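Local atomic coordinates of nonsense-mediated mRNA decay factor SMG5 (Homo sapiens, PDB entry 2HWY), a protein that takes part in nonsense-mediated mRNA decay, promoting dephosphorylation of UPF1 and, with SMG7, thought to provide a link to the mRNA degradation machinery. Residues I31-R34 against T35-D38. Residues are numbered along the deposited sequence; the frame is centred on the assembly and turned at random.
Sequences IIPR and TVID
Arg34 sends CG away from its own backbone N (chi1 -179°) and then bends at chi2 and chi3, which brings its guanidinium beside the carboxylate of Asp38, one turn on, whose CG lies anti to its own carbonyl carbon. NH1 of Arg34 forms a salt bridge with OD1 of Asp38 at 2.9 Å, the carboxylate oxygen coming to the guanidinium edge near its plane, although the two planar groups are turned 56° apart. The bend also brings the guanidinium beside Ile37, whose CG2 lies 3.6 Å from NH1 of Arg34 in an oblique approach. NE of Arg34 donates to the backbone oxygen of Gln71, so the same side chain ties this first helical turn to the chain just after strand 68-70. Pro33, the N-cap residue of helix 34-43, offers its carbonyl oxygen to two amides: Ile37 N lies 2.9 Å from Pro33 O in a nearly straight bond (163°), and Val36 N 2.8 Å from it in a more bent one. Asp38 N then donates to Arg34 O at 2.9 Å, the next i to i+4 bond of the helix. On the inner side, the Pro33 ring packs by CD against CG2 of Val36 (3.5 Å), while CG2 of Ile32 meets CG1 of Ile37 at 3.5 Å, the side chains crossing at about a right angle. Val36 and Ile32 both reach Leu12 of helix 9-14. Replacing Asp38 by an alanine removes the carboxylate and would probably leave NH1 of Arg34, and the arginine's charge, without that partner. In this PIN domain the turn from strand 29-32 into helix 34-43 thus has apolar packing of Ile32, Pro33 and Val36 on one side and, on the more exposed side, the Arg34-Asp38 pair, where Asp38 probably offsets the arginine's positive charge.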
loop_
_atom_site.group_PDB
_atom_site.type_symbol
_atom_site.label_atom_id
_atom_site.label_comp_id
_atom_site.label_asym_id
_atom_site.label_seq_id
_atom_site.Cartn_x
_atom_site.Cartn_y
_atom_site.Cartn_z
ATOM N N ILE A 31 -5.145 1.969 -3.883
ATOM C CA ILE A 31 -4.266 2.088 -5.035
ATOM C C ILE A 31 -2.958 1.342 -4.748
ATOM O O ILE A 31 -2.217 1.726 -3.845
ATOM C CB ILE A 31 -3.965 3.565 -5.344
ATOM C CG1 ILE A 31 -5.268 4.364 -5.427
ATOM C CG2 ILE A 31 -3.194 3.701 -6.652
ATOM C CD1 ILE A 31 -6.312 3.746 -6.390
ATOM N N ILE A 32 -2.692 0.274 -5.506
ATOM C CA ILE A 32 -1.425 -0.465 -5.405
ATOM C C ILE A 32 -0.523 0.073 -6.509
ATOM O O ILE A 32 -0.783 -0.170 -7.689
ATOM C CB ILE A 32 -1.582 -2.010 -5.634
ATOM C CG1 ILE A 32 -2.717 -2.630 -4.809
ATOM C CG2 ILE A 32 -0.285 -2.709 -5.316
ATOM C CD1 ILE A 32 -2.538 -2.525 -3.275
ATOM N N PRO A 33 0.542 0.797 -6.158
ATOM C CA PRO A 33 1.355 1.399 -7.231
ATOM C C PRO A 33 2.085 0.377 -8.114
ATOM O O PRO A 33 2.516 -0.666 -7.621
ATOM C CB PRO A 33 2.369 2.267 -6.476
ATOM C CG PRO A 33 1.925 2.299 -5.054
ATOM C CD PRO A 33 1.070 1.096 -4.818
ATOM N N ARG A 34 2.216 0.684 -9.402
ATOM C CA ARG A 34 2.933 -0.178 -10.365
ATOM C C ARG A 34 4.306 -0.648 -9.912
ATOM O O ARG A 34 4.728 -1.744 -10.246
ATOM C CB ARG A 34 3.110 0.545 -11.716
ATOM C CG ARG A 34 3.845 -0.291 -12.802
ATOM C CD ARG A 34 3.028 -0.425 -14.077
ATOM N NE ARG A 34 1.702 -0.902 -13.723
ATOM C CZ ARG A 34 1.419 -2.153 -13.383
ATOM N NH1 ARG A 34 2.351 -3.098 -13.406
ATOM N NH2 ARG A 34 0.179 -2.466 -13.034
ATOM N N THR A 35 5.015 0.205 -9.191
ATOM C CA THR A 35 6.348 -0.106 -8.714
ATOM C C THR A 35 6.281 -1.163 -7.614
ATOM O O THR A 35 7.225 -1.936 -7.435
ATOM C CB THR A 35 7.061 1.169 -8.215
ATOM O OG1 THR A 35 8.467 0.923 -8.110
ATOM C CG2 THR A 35 6.506 1.653 -6.863
ATOM N N VAL A 36 5.146 -1.195 -6.906
ATOM C CA VAL A 36 4.874 -2.161 -5.854
ATOM C C VAL A 36 4.446 -3.484 -6.494
ATOM O O VAL A 36 5.042 -4.525 -6.245
ATOM C CB VAL A 36 3.777 -1.628 -4.882
ATOM C CG1 VAL A 36 3.517 -2.618 -3.766
ATOM C CG2 VAL A 36 4.190 -0.293 -4.300
ATOM N N ILE A 37 3.414 -3.430 -7.324
ATOM C CA ILE A 37 2.956 -4.585 -8.085
ATOM C C ILE A 37 4.108 -5.301 -8.833
ATOM O O ILE A 37 4.256 -6.531 -8.768
ATOM C CB ILE A 37 1.834 -4.123 -9.047
ATOM C CG1 ILE A 37 0.473 -4.290 -8.382
ATOM C CG2 ILE A 37 1.846 -4.864 -10.368
ATOM C CD1 ILE A 37 -0.135 -5.660 -8.546
ATOM N N ASP A 38 4.926 -4.536 -9.544
ATOM C CA ASP A 38 6.081 -5.107 -10.240
ATOM C C ASP A 38 7.158 -5.600 -9.265
ATOM O O ASP A 38 7.821 -6.596 -9.531
ATOM C CB ASP A 38 6.653 -4.101 -11.255
ATOM C CG ASP A 38 5.692 -3.831 -12.410
ATOM O OD1 ASP A 38 4.640 -4.530 -12.484
ATOM O OD2 ASP A 38 5.978 -2.923 -13.230
#